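Local coordinates for protein TOXN (Bacillus thuringiensis, PDB 4ATO) that cuts RNA at adenine-rich sequences as the toxin of a type III toxin-antitoxin system and is held in check by the pseudoknot RNA ToxI, at residues N47-F52 and K161-C166; V69-N74 and Y118-E123; V84-P89 and V155-P160. All coordinates share one frame; numbering follows the deposited sequence. Where two conformers were deposited one is given.

In the fold
All three contacts fasten helical parts of ToxN onto one antiparallel sheet. Contacts 1 and 3 are neighbours, their centres about 10 Å apart: both use helix 159-169 against the adjacent strands 51-56 and 78-89, and Phe52 N to Ile88 O, 2.8 Å, joins them. Contact 2 sits across the chain's centre, with its centre about 26 Å from that of contact 1 and about 22 Å from that of contact 3, where outer strand 68-72 meets helix 108-139. Strand 68-72 lies next to 78-89 in the sheet. Contacts 2 and 3 both hold ToxI RNA, whereas the nearest atom of contact 1 is about 10 Å from it.

Contact 1: N47-F52 and K161-C166; sequences NGHDYF and KLEEKC
Glu163 OE2 is gripped by two phenol groups: Tyr51 OH donates a very short hydrogen bond to it, 2.5 Å between Tyr51 OH and Glu163 OE2, and Tyr136 OH of helix 108-139 supplies a second. The carboxylate stands almost perpendicular to the Tyr51 ring, the planes 81° apart, and OE2 comes in at the ring's edge. Tyr136 OH is in turn hydrogen-bonded by Asn47 ND2, so the amide reaches the glutamate through the phenol. Two hydroxyls on one oxygen would tend to favour a charged carboxylate. The extended Glu163 side chain then passes across one face of the His49 ring, where its CG lies 3.7 Å from the ring centroid and toward the rim, a CH-pi contact, while OE1 stays 3.7 Å from His49 CD2. The contact ties helix 159-169 to the loop before strand 51-56 of the antiparallel sheet and to the strand's residue Tyr51. Nearly one helical turn after Glu163, Cys166 approaches the imidazole from a different direction. With its SG anti to the backbone N (chi1 179°), it lies at the ring's edge, in plane, and Cys166 SG is 3.7 Å from His49 ND1. That nitrogen is buried and has no hydrogen-bonding partner in the model, which leaves sulfur as its neighbour across the contact.

Contact 2: V69-N74 and Y118-E123; sequences VKLFDN and YLFLKE. With nucleotides of chain B; nucleotides of chain C.
An outer strand of the sheet, 68-72, is clamped here to the long helix 108-139, between two stretches of bound ToxI RNA. Phe120 carries the contact. Its CG is anti to the backbone N (chi1 175°), which sends the ring out from the helix to lie flat on the strand's backbone: Leu71 CA sits 3.9 Å from the ring centroid, over one face, in a CH-pi contact, and Phe72 N covers the same face. Phe72 O comes to 3.2 Å from Phe120 CD2. Above the rim on that same side, Leu71 CG lies 3.7 Å from Phe120 CD1, and Leu71 CD2 reaches on to Leu121 CG at 3.8 Å. Phe72 meets Phe120 CE2 with its edge. The polar ends turn outward to the RNA. Lys70, extended beyond CG, hydrogen-bonds through NZ to OP1 of U16 of chain C at 2.7 Å. On the helix, Lys122 NZ donates to OP1 of U10 of chain B, 3.0 Å, an oxygen that Tyr118 OH also approaches, at a doubtfully short distance, while C6 of that uracil lies over one face of the Tyr118 ring. Apolar packing thus joins strand and helix, leaving Lys70 and Lys122 to face phosphates whose charge they would partly offset.

Contact 3: V84-P89 and V155-P160; sequences VNNMIP and VCCDFP. With nucleotides of chain C.
The Phe159 ring meets Met87 and the backbone around it. Met87 O and Val84 O approach its edge, near the ring plane, with Met87 O 3.2 Å from Phe159 CE1, while Cys157 O from its own segment sits over the centre of one face. The methionine crosses the ring at about a right angle: CG touches Phe159 CE1 at 3.5 Å, CE packs on CZ, and SD takes an oblique Met-aromatic position 5.1 Å from the centroid. Asn85 forms the polar centre. Its carbonyl oxygen receives Cys157 N at 3.0 Å, and Cys156 CA makes a CA-H...O contact with the same oxygen. With chi1 at 55°, CG sits between the backbone N and the carbonyl carbon, and ND2 gives a fairly straight bond to Val155 O, 3.2 Å and 162° at the hydrogen. That acceptor lies in the Asn85 amide plane, but ND2 is tilted 32° from the plane of the Val155 carbonyl. Val155 ends helix 147-155, Cys156 leaves helical geometry, and Asp158 is the N-cap of helix 159-169, so the contact pins a short helix-to-helix connection against the 3-10 turn and loop that interrupt strand 78-89. The adjoining Asn86 reads the RNA: N6 of A3 of chain C donates to Asn86 OD1 at 2.8 Å, and Asn86 ND2 donates to N1 of the same base at 3.2 Å. Asn85 ND2 adds a weak bond to O4 of U4 of chain C. One donor and one acceptor of a single amide complement N1 and N6 of adenine, consistent with recognition of that base's Watson-Crick edge.

Contact 1: N47-F52 and K161-C166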
loop_
_atom_site.group_PDB
_atom_site.type_symbol
_atom_site.label_atom_id
_atom_site.label_comp_id
_atom_site.label_asym_id
_atom_site.label_seq_id
_atom_site.Cartn_x
_atom_site.Cartn_y
_atom_site.Cartn_z
ATOM N N ASN A 47 -8.586 11.660 31.684
ATOM C CA ASN A 47 -9.135 12.443 32.788
ATOM C C ASN A 47 -8.068 13.032 33.694
ATOM O O ASN A 47 -8.219 13.063 34.917
ATOM C CB ASN A 47 -10.136 11.623 33.598
ATOM C CG ASN A 47 -11.443 11.415 32.858
ATOM O OD1 ASN A 47 -11.924 12.313 32.164
ATOM N ND2 ASN A 47 -12.023 10.225 32.995
ATOM N N GLY A 48 -6.986 13.502 33.081
ATOM C CA GLY A 48 -5.912 14.137 33.815
ATOM C C GLY A 48 -4.869 13.168 34.347
ATOM O O GLY A 48 -3.854 13.603 34.881
ATOM N N HIS A 49 -5.108 11.866 34.197
ATOM C CA HIS A 49 -4.175 10.848 34.712
ATOM C C HIS A 49 -3.245 10.281 33.639
ATOM O O HIS A 49 -3.656 10.040 32.500
ATOM C CB HIS A 49 -4.939 9.705 35.383
ATOM C CG HIS A 49 -5.899 10.162 36.439
ATOM N ND1 HIS A 49 -5.534 10.322 37.760
ATOM C CD2 HIS A 49 -7.208 10.508 36.366
ATOM C CE1 HIS A 49 -6.576 10.743 38.455
ATOM N NE2 HIS A 49 -7.602 10.866 37.633
ATOM N N ASP A 50 -1.984 10.083 34.007
ATOM C CA ASP A 50 -1.050 9.345 33.162
ATOM C C ASP A 50 -1.287 7.851 33.358
ATOM O O ASP A 50 -1.120 7.333 34.464
ATOM C CB ASP A 50 0.396 9.681 33.536
ATOM C CG ASP A 50 0.750 11.137 33.280
ATOM O OD1 ASP A 50 0.389 11.670 32.209
ATOM O OD2 ASP A 50 1.395 11.749 34.155
ATOM N N TYR A 51 -1.685 7.160 32.294
ATOM C CA TYR A 51 -1.923 5.718 32.371
ATOM C C TYR A 51 -0.780 4.901 31.796
ATOM O O TYR A 51 -0.090 5.331 30.876
ATOM C CB TYR A 51 -3.221 5.329 31.667
ATOM C CG TYR A 51 -4.420 5.283 32.579
ATOM C CD1 TYR A 51 -5.142 6.437 32.859
ATOM C CD2 TYR A 51 -4.842 4.084 33.150
ATOM C CE1 TYR A 51 -6.259 6.407 33.695
ATOM C CE2 TYR A 51 -5.955 4.038 33.987
ATOM C CZ TYR A 51 -6.658 5.212 34.259
ATOM O OH TYR A 51 -7.766 5.189 35.080
ATOM N N PHE A 52 -0.608 3.706 32.344
ATOM C CA PHE A 52 0.498 2.841 31.980
ATOM C C PHE A 52 0.003 1.416 31.824
ATOM O O PHE A 52 -0.723 0.914 32.681
ATOM C CB PHE A 52 1.609 2.953 33.028
ATOM C CG PHE A 52 2.234 4.318 33.078
ATOM C CD1 PHE A 52 3.267 4.653 32.214
ATOM C CD2 PHE A 52 1.762 5.285 33.960
ATOM C CE1 PHE A 52 3.837 5.918 32.246
ATOM C CE2 PHE A 52 2.331 6.557 33.998
ATOM C CZ PHE A 52 3.368 6.871 33.146
ATOM N N LYS A 161 -11.661 3.486 40.743
ATOM C CA LYS A 161 -11.132 3.327 42.089
ATOM C C LYS A 161 -9.639 3.664 42.121
ATOM O O LYS A 161 -9.183 4.380 43.012
ATOM C CB LYS A 161 -11.399 1.916 42.618
ATOM C CG LYS A 161 -11.285 1.795 44.131
ATOM C CD LYS A 161 -11.824 0.459 44.639
ATOM C CE LYS A 161 -11.798 0.390 46.166
ATOM N NZ LYS A 161 -12.208 -0.948 46.688
ATOM N N LEU A 162 -8.887 3.173 41.136
ATOM C CA LEU A 162 -7.456 3.461 41.062
ATOM C C LEU A 162 -7.175 4.951 40.832
ATOM O O LEU A 162 -6.164 5.472 41.302
ATOM C CB LEU A 162 -6.774 2.624 39.970
ATOM C CG LEU A 162 -6.771 1.095 40.125
ATOM C CD1 LEU A 162 -5.871 0.441 39.071
ATOM C CD2 LEU A 162 -6.366 0.679 41.533
ATOM N N GLU A 163 -8.062 5.635 40.111
ATOM C CA GLU A 163 -7.891 7.071 39.884
ATOM C C GLU A 163 -8.045 7.856 41.184
ATOM O O GLU A 163 -7.317 8.828 41.425
ATOM C CB GLU A 163 -8.868 7.594 38.819
ATOM C CG GLU A 163 -8.424 7.292 37.400
ATOM C CD GLU A 163 -9.478 7.628 36.368
ATOM O OE1 GLU A 163 -10.300 8.530 36.637
ATOM O OE2 GLU A 163 -9.486 6.988 35.291
ATOM N N GLU A 164 -8.999 7.435 42.010
ATOM C CA GLU A 164 -9.165 8.012 43.340
ATOM C C GLU A 164 -7.899 7.819 44.158
ATOM O O GLU A 164 -7.438 8.738 44.821
ATOM C CB GLU A 164 -10.325 7.354 44.080
ATOM C CG GLU A 164 -11.697 7.863 43.708
ATOM C CD GLU A 164 -12.749 7.417 44.704
ATOM O OE1 GLU A 164 -12.366 6.922 45.789
ATOM O OE2 GLU A 164 -13.954 7.556 44.402
ATOM N N LYS A 165 -7.348 6.610 44.118
ATOM C CA LYS A 165 -6.124 6.316 44.840
ATOM C C LYS A 165 -4.981 7.197 44.353
ATOM O O LYS A 165 -4.165 7.667 45.150
ATOM C CB LYS A 165 -5.762 4.843 44.709
ATOM C CG LYS A 165 -6.615 3.941 45.574
ATOM C CD LYS A 165 -5.749 3.141 46.532
ATOM C CE LYS A 165 -6.088 3.437 47.980
ATOM N NZ LYS A 165 -5.431 2.455 48.904
ATOM N N CYS A 166 -4.923 7.428 43.045
ATOM C CA CYS A 166 -3.921 8.323 42.482
ATOM C C CYS A 166 -4.105 9.726 43.051
ATOM O O CYS A 166 -3.140 10.375 43.441
ATOM C CB CYS A 166 -4.010 8.348 40.955
ATOM S SG CYS A 166 -2.831 9.460 40.147
#

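Contact 2: V69-N74 and Y118-E123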
loop_
_atom_site.group_PDB
_atom_site.type_symbol
_atom_site.label_atom_id
_atom_site.label_comp_id
_atom_site.label_asym_id
_atom_site.label_seq_id
_atom_site.Cartn_x
_atom_site.Cartn_y
_atom_site.Cartn_z
ATOM N N VAL A 69 -2.664 -6.604 23.449
ATOM C CA VAL A 69 -1.912 -6.419 22.225
ATOM C C VAL A 69 -0.723 -7.363 22.300
ATOM O O VAL A 69 0.123 -7.247 23.191
ATOM C CB VAL A 69 -1.434 -4.959 22.077
ATOM C CG1 VAL A 69 -0.547 -4.807 20.833
ATOM C CG2 VAL A 69 -2.642 -4.004 22.026
ATOM N N LYS A 70 -0.683 -8.319 21.386
ATOM C CA LYS A 70 0.422 -9.247 21.309
ATOM C C LYS A 70 1.566 -8.632 20.505
ATOM O O LYS A 70 1.360 -8.099 19.414
ATOM C CB LYS A 70 -0.049 -10.559 20.692
ATOM C CG LYS A 70 -1.070 -11.270 21.556
ATOM C CD LYS A 70 -1.714 -12.467 20.865
ATOM C CE LYS A 70 -2.510 -13.295 21.888
ATOM N NZ LYS A 70 -3.168 -14.515 21.321
ATOM N N LEU A 71 2.760 -8.683 21.035
ATOM C CA LEU A 71 3.933 -8.205 20.342
ATOM C C LEU A 71 4.667 -9.348 19.652
ATOM O O LEU A 71 4.761 -10.412 20.188
ATOM C CB LEU A 71 4.873 -7.523 21.313
ATOM C CG LEU A 71 4.475 -6.235 21.999
ATOM C CD1 LEU A 71 3.577 -6.496 23.180
ATOM C CD2 LEU A 71 5.699 -5.476 22.428
ATOM N N PHE A 72 5.184 -9.099 18.459
ATOM C CA PHE A 72 5.947 -10.095 17.720
ATOM C C PHE A 72 7.249 -9.493 17.208
ATOM O O PHE A 72 7.294 -8.311 16.859
ATOM C CB PHE A 72 5.136 -10.626 16.534
ATOM C CG PHE A 72 3.856 -11.301 16.934
ATOM C CD1 PHE A 72 2.681 -10.573 17.053
ATOM C CD2 PHE A 72 3.833 -12.661 17.197
ATOM C CE1 PHE A 72 1.502 -11.196 17.425
ATOM C CE2 PHE A 72 2.667 -13.291 17.567
ATOM C CZ PHE A 72 1.494 -12.559 17.689
ATOM N N ASP A 73 8.304 -10.305 17.153
ATOM C CA ASP A 73 9.570 -9.837 16.587
ATOM C C ASP A 73 9.615 -10.121 15.088
ATOM O O ASP A 73 8.670 -10.673 14.536
ATOM C CB ASP A 73 10.800 -10.368 17.368
ATOM C CG ASP A 73 11.176 -11.831 17.047
ATOM O OD1 ASP A 73 10.590 -12.482 16.147
ATOM O OD2 ASP A 73 12.104 -12.333 17.721
ATOM N N ASN A 74 10.690 -9.745 14.433
ATOM C CA ASN A 74 10.800 -9.890 12.997
ATOM C C ASN A 74 10.760 -11.296 12.477
ATOM O O ASN A 74 10.448 -11.510 11.351
ATOM C CB ASN A 74 12.050 -9.214 12.492
ATOM C CG ASN A 74 11.910 -7.733 12.465
ATOM O OD1 ASN A 74 10.852 -7.208 12.753
ATOM N ND2 ASN A 74 12.967 -7.049 12.126
ATOM N N TYR A 118 10.258 -2.370 21.535
ATOM C CA TYR A 118 10.088 -0.981 21.147
ATOM C C TYR A 118 9.839 -0.859 19.644
ATOM O O TYR A 118 8.948 -0.143 19.227
ATOM C CB TYR A 118 11.275 -0.095 21.552
ATOM C CG TYR A 118 11.102 1.311 21.022
ATOM C CD1 TYR A 118 10.179 2.178 21.605
ATOM C CD2 TYR A 118 11.813 1.757 19.913
ATOM C CE1 TYR A 118 9.985 3.462 21.121
ATOM C CE2 TYR A 118 11.624 3.045 19.413
ATOM C CZ TYR A 118 10.707 3.894 20.030
ATOM O OH TYR A 118 10.493 5.172 19.558
ATOM N N LEU A 119 10.627 -1.556 18.833
ATOM C CA LEU A 119 10.461 -1.438 17.392
ATOM C C LEU A 119 9.084 -1.933 16.956
ATOM O O LEU A 119 8.466 -1.327 16.091
ATOM C CB LEU A 119 11.577 -2.151 16.634
ATOM C CG LEU A 119 13.003 -1.607 16.814
ATOM C CD1 LEU A 119 13.974 -2.379 15.932
ATOM C CD2 LEU A 119 13.083 -0.132 16.500
ATOM N N PHE A 120 8.588 -3.006 17.569
ATOM C CA PHE A 120 7.240 -3.468 17.247
ATOM C C PHE A 120 6.194 -2.420 17.646
ATOM O O PHE A 120 5.267 -2.139 16.883
ATOM C CB PHE A 120 6.895 -4.798 17.932
ATOM C CG PHE A 120 5.462 -5.236 17.702
ATOM C CD1 PHE A 120 4.444 -4.823 18.557
ATOM C CD2 PHE A 120 5.132 -6.019 16.601
ATOM C CE1 PHE A 120 3.117 -5.201 18.330
ATOM C CE2 PHE A 120 3.817 -6.410 16.363
ATOM C CZ PHE A 120 2.800 -6.001 17.232
ATOM N N LEU A 121 6.335 -1.858 18.844
ATOM C CA LEU A 121 5.291 -0.992 19.387
ATOM C C LEU A 121 5.183 0.316 18.637
ATOM O O LEU A 121 4.089 0.828 18.465
ATOM C CB LEU A 121 5.486 -0.734 20.881
ATOM C CG LEU A 121 4.929 -1.861 21.758
ATOM C CD1 LEU A 121 5.262 -1.615 23.211
ATOM C CD2 LEU A 121 3.418 -2.022 21.577
ATOM N N LYS A 122 6.304 0.852 18.165
ATOM C CA LYS A 122 6.223 2.120 17.457
ATOM C C LYS A 122 5.445 1.982 16.144
ATOM O O LYS A 122 4.987 2.966 15.601
ATOM C CB LYS A 122 7.607 2.760 17.248
ATOM C CG LYS A 122 8.426 2.192 16.124
ATOM C CD LYS A 122 9.843 2.793 16.100
ATOM C CE LYS A 122 9.881 4.180 15.473
ATOM N NZ LYS A 122 11.291 4.552 15.100
ATOM N N GLU A 123 5.281 0.760 15.650
ATOM C CA GLU A 123 4.470 0.546 14.454
ATOM C C GLU A 123 3.015 0.227 14.806
ATOM O O GLU A 123 2.147 0.242 13.939
ATOM C CB GLU A 123 5.059 -0.574 13.587
ATOM C CG GLU A 123 6.467 -0.282 13.072
ATOM C CD GLU A 123 6.570 1.066 12.354
ATOM O OE1 GLU A 123 5.742 1.336 11.457
ATOM O OE2 GLU A 123 7.478 1.857 12.694
ATOM P P U B 10 13.020 6.870 17.631
ATOM O OP1 U B 10 11.764 6.084 17.679
ATOM O OP2 U B 10 12.948 8.342 17.811
ATOM O "O5'" U B 10 14.083 6.264 18.635
ATOM C "C5'" U B 10 13.839 6.254 20.035
ATOM C "C4'" U B 10 15.084 5.912 20.815
ATOM O "O4'" U B 10 14.762 5.906 22.231
ATOM C "C3'" U B 10 15.681 4.537 20.514
ATOM O "O3'" U B 10 17.098 4.576 20.736
ATOM C "C2'" U B 10 15.033 3.669 21.582
ATOM O "O2'" U B 10 15.729 2.481 21.870
ATOM C "C1'" U B 10 15.019 4.625 22.774
ATOM N N1 U B 10 13.975 4.340 23.769
ATOM C C2 U B 10 14.387 4.072 25.062
ATOM O O2 U B 10 15.553 4.048 25.394
ATOM N N3 U B 10 13.386 3.846 25.970
ATOM C C4 U B 10 12.030 3.840 25.704
ATOM O O4 U B 10 11.245 3.600 26.626
ATOM C C5 U B 10 11.678 4.131 24.340
ATOM C C6 U B 10 12.636 4.374 23.438
ATOM P P U C 16 -2.868 -16.292 18.016
ATOM O OP1 U C 16 -2.073 -15.847 19.188
ATOM O OP2 U C 16 -4.281 -16.678 18.222
ATOM O "O5'" U C 16 -2.766 -15.215 16.851
ATOM C "C5'" U C 16 -1.517 -14.645 16.495
ATOM C "C4'" U C 16 -1.646 -13.717 15.315
ATOM O "O4'" U C 16 -2.165 -14.441 14.161
ATOM C "C3'" U C 16 -2.628 -12.568 15.477
ATOM O "O3'" U C 16 -2.135 -11.507 16.278
ATOM C "C2'" U C 16 -2.912 -12.185 14.031
ATOM O "O2'" U C 16 -1.827 -11.461 13.473
ATOM C "C1'" U C 16 -2.965 -13.567 13.373
ATOM N N1 U C 16 -4.350 -14.080 13.336
ATOM C C2 U C 16 -5.169 -13.541 12.359
ATOM O O2 U C 16 -4.775 -12.726 11.538
ATOM N N3 U C 16 -6.465 -13.995 12.369
ATOM C C4 U C 16 -7.014 -14.894 13.267
ATOM O O4 U C 16 -8.201 -15.200 13.160
ATOM C C5 U C 16 -6.112 -15.385 14.264
ATOM C C6 U C 16 -4.841 -14.967 14.272
ATOM P P A B 11 18.113 4.764 19.501
ATOM O OP1 A B 11 19.466 4.966 20.076
ATOM O OP2 A B 11 17.551 5.814 18.617
ATOM O "O5'" A B 11 18.038 3.358 18.776
ATOM C "C5'" A B 11 18.438 2.169 19.442
ATOM C "C4'" A B 11 19.247 1.287 18.534
ATOM O "O4'" A B 11 18.357 0.612 17.609
ATOM C "C3'" A B 11 20.270 2.019 17.677
ATOM O "O3'" A B 11 21.398 1.188 17.498
ATOM C "C2'" A B 11 19.554 2.187 16.348
ATOM O "O2'" A B 11 20.415 2.321 15.241
ATOM C "C1'" A B 11 18.724 0.910 16.275
ATOM N N9 A B 11 17.489 1.051 15.511
ATOM C C8 A B 11 16.546 2.030 15.687
ATOM N N7 A B 11 15.519 1.911 14.877
ATOM C C5 A B 11 15.784 0.767 14.145
ATOM C C6 A B 11 15.069 0.113 13.128
ATOM N N6 A B 11 13.893 0.547 12.667
ATOM N N1 A B 11 15.615 -1.002 12.587
ATOM C C2 A B 11 16.796 -1.415 13.059
ATOM N N3 A B 11 17.558 -0.879 14.012
ATOM C C4 A B 11 16.998 0.225 14.518
#

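Contact 3: V84-P89 and V155-P160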
loop_
_atom_site.group_PDB
_atom_site.type_symbol
_atom_site.label_atom_id
_atom_site.label_comp_id
_atom_site.label_asym_id
_atom_site.label_seq_id
_atom_site.Cartn_x
_atom_site.Cartn_y
_atom_site.Cartn_z
ATOM N N VAL A 84 -4.073 -4.489 28.375
ATOM C CA VAL A 84 -4.814 -3.242 28.543
ATOM C C VAL A 84 -5.854 -3.357 29.663
ATOM O O VAL A 84 -6.165 -2.355 30.313
ATOM C CB VAL A 84 -5.354 -2.632 27.209
ATOM C CG1 VAL A 84 -5.079 -3.545 26.033
ATOM C CG2 VAL A 84 -6.827 -2.252 27.308
ATOM N N ASN A 85 -6.317 -4.575 29.949
ATOM C CA ASN A 85 -7.215 -4.804 31.092
ATOM C C ASN A 85 -6.591 -4.460 32.448
ATOM O O ASN A 85 -7.308 -4.171 33.404
ATOM C CB ASN A 85 -7.724 -6.248 31.131
ATOM C CG ASN A 85 -6.591 -7.281 31.120
ATOM O OD1 ASN A 85 -5.630 -7.152 30.360
ATOM N ND2 ASN A 85 -6.706 -8.302 31.962
ATOM N N ASN A 86 -5.261 -4.511 32.538
ATOM C CA ASN A 86 -4.584 -4.165 33.791
ATOM C C ASN A 86 -3.880 -2.800 33.778
ATOM O O ASN A 86 -2.985 -2.567 34.581
ATOM C CB ASN A 86 -3.557 -5.239 34.167
ATOM C CG ASN A 86 -4.182 -6.620 34.352
ATOM O OD1 ASN A 86 -3.571 -7.630 34.028
ATOM N ND2 ASN A 86 -5.395 -6.660 34.882
ATOM N N MET A 87 -4.262 -1.905 32.872
ATOM C CA MET A 87 -3.647 -0.579 32.857
ATOM C C MET A 87 -3.973 0.198 34.135
ATOM O O MET A 87 -5.031 0.012 34.738
ATOM C CB MET A 87 -4.035 0.215 31.603
ATOM C CG MET A 87 -5.457 0.706 31.575
ATOM S SD MET A 87 -5.776 1.599 30.052
ATOM C CE MET A 87 -7.536 1.320 29.852
ATOM N N ILE A 88 -3.039 1.040 34.561
ATOM C CA ILE A 88 -3.162 1.748 35.830
ATOM C C ILE A 88 -2.740 3.210 35.705
ATOM O O ILE A 88 -1.891 3.549 34.876
ATOM C CB ILE A 88 -2.313 1.093 36.953
ATOM C CG1 ILE A 88 -0.840 1.021 36.547
ATOM C CG2 ILE A 88 -2.826 -0.288 37.287
ATOM C CD1 ILE A 88 0.069 0.588 37.680
ATOM N N PRO A 89 -3.353 4.083 36.521
ATOM C CA PRO A 89 -2.944 5.485 36.584
ATOM C C PRO A 89 -1.796 5.601 37.570
ATOM O O PRO A 89 -1.862 4.970 38.623
ATOM C CB PRO A 89 -4.187 6.176 37.143
ATOM C CG PRO A 89 -4.814 5.133 38.027
ATOM C CD PRO A 89 -4.524 3.805 37.381
ATOM N N VAL A 155 -12.857 -8.567 33.982
ATOM C CA VAL A 155 -11.474 -8.882 33.637
ATOM C C VAL A 155 -10.530 -7.681 33.806
ATOM O O VAL A 155 -9.310 -7.848 33.775
ATOM C CB VAL A 155 -11.369 -9.446 32.193
ATOM C CG1 VAL A 155 -11.373 -8.312 31.172
ATOM C CG2 VAL A 155 -10.119 -10.293 32.033
ATOM N N CYS A 156 -11.087 -6.480 33.986
ATOM C CA CYS A 156 -10.268 -5.263 34.071
ATOM C C CYS A 156 -10.174 -4.732 35.482
ATOM O O CYS A 156 -11.097 -4.894 36.279
ATOM C CB CYS A 156 -10.831 -4.143 33.200
ATOM S SG CYS A 156 -10.875 -4.497 31.446
ATOM N N CYS A 157 -9.056 -4.076 35.783
ATOM C CA CYS A 157 -8.967 -3.267 36.991
ATOM C C CYS A 157 -10.147 -2.276 37.097
ATOM O O CYS A 157 -10.735 -1.849 36.086
ATOM C CB CYS A 157 -7.662 -2.475 36.991
ATOM S SG CYS A 157 -6.170 -3.463 37.104
ATOM N N ASP A 158 -10.481 -1.917 38.331
ATOM C CA ASP A 158 -11.482 -0.903 38.620
ATOM C C ASP A 158 -10.811 0.450 38.404
ATOM O O ASP A 158 -10.269 1.039 39.340
ATOM C CB ASP A 158 -11.946 -1.050 40.075
ATOM C CG ASP A 158 -13.128 -0.153 40.422
ATOM O OD1 ASP A 158 -13.386 0.822 39.691
ATOM O OD2 ASP A 158 -13.796 -0.420 41.445
ATOM N N PHE A 159 -10.822 0.929 37.163
ATOM C CA PHE A 159 -10.108 2.158 36.828
ATOM C C PHE A 159 -10.496 3.346 37.713
ATOM O O PHE A 159 -9.610 4.048 38.200
ATOM C CB PHE A 159 -10.257 2.523 35.346
ATOM C CG PHE A 159 -9.773 1.462 34.409
ATOM C CD1 PHE A 159 -8.556 0.843 34.615
ATOM C CD2 PHE A 159 -10.542 1.080 33.325
ATOM C CE1 PHE A 159 -8.116 -0.151 33.760
ATOM C CE2 PHE A 159 -10.103 0.092 32.458
ATOM C CZ PHE A 159 -8.888 -0.526 32.682
ATOM N N PRO A 160 -11.811 3.583 37.915
ATOM C CA PRO A 160 -12.185 4.745 38.732
ATOM C C PRO A 160 -11.640 4.674 40.151
ATOM O O PRO A 160 -11.211 5.693 40.696
ATOM C CB PRO A 160 -13.714 4.673 38.754
ATOM C CG PRO A 160 -14.063 4.027 37.471
ATOM C CD PRO A 160 -13.000 2.974 37.287
ATOM P P A C 3 -5.388 -18.376 34.726
ATOM O OP1 A C 3 -5.765 -19.803 34.573
ATOM O OP2 A C 3 -4.370 -17.807 33.810
ATOM O "O5'" A C 3 -6.695 -17.465 34.731
ATOM C "C5'" A C 3 -7.778 -17.745 35.612
ATOM C "C4'" A C 3 -8.795 -16.633 35.605
ATOM O "O4'" A C 3 -8.261 -15.477 36.299
ATOM C "C3'" A C 3 -9.193 -16.105 34.232
ATOM O "O3'" A C 3 -10.196 -16.896 33.611
ATOM C "C2'" A C 3 -9.637 -14.675 34.532
ATOM O "O2'" A C 3 -10.963 -14.654 35.032
ATOM C "C1'" A C 3 -8.694 -14.286 35.670
ATOM N N9 A C 3 -7.507 -13.548 35.190
ATOM C C8 A C 3 -6.355 -14.068 34.642
ATOM N N7 A C 3 -5.453 -13.164 34.331
ATOM C C5 A C 3 -6.042 -11.968 34.709
ATOM C C6 A C 3 -5.600 -10.636 34.634
ATOM N N6 A C 3 -4.415 -10.283 34.138
ATOM N N1 A C 3 -6.424 -9.670 35.100
ATOM C C2 A C 3 -7.621 -10.032 35.591
ATOM N N3 A C 3 -8.153 -11.250 35.710
ATOM C C4 A C 3 -7.302 -12.188 35.247
ATOM P P U C 4 -10.041 -17.376 32.086
ATOM O OP1 U C 4 -11.131 -18.339 31.814
ATOM O OP2 U C 4 -8.635 -17.818 31.903
ATOM O "O5'" U C 4 -10.299 -16.035 31.269
ATOM C "C5'" U C 4 -11.608 -15.508 31.137
ATOM C "C4'" U C 4 -11.713 -14.578 29.959
ATOM O "O4'" U C 4 -10.826 -13.447 30.166
ATOM C "C3'" U C 4 -11.325 -15.179 28.608
ATOM O "O3'" U C 4 -12.133 -14.576 27.595
ATOM C "C2'" U C 4 -9.869 -14.719 28.447
ATOM O "O2'" U C 4 -9.410 -14.663 27.111
ATOM C "C1'" U C 4 -9.928 -13.338 29.076
ATOM N N1 U C 4 -8.640 -12.837 29.593
ATOM C C2 U C 4 -8.077 -11.784 28.910
ATOM O O2 U C 4 -8.578 -11.333 27.899
ATOM N N3 U C 4 -6.900 -11.304 29.431
ATOM C C4 U C 4 -6.256 -11.756 30.564
ATOM O O4 U C 4 -5.205 -11.216 30.911
ATOM C C5 U C 4 -6.911 -12.842 31.234
ATOM C C6 U C 4 -8.061 -13.326 30.740
#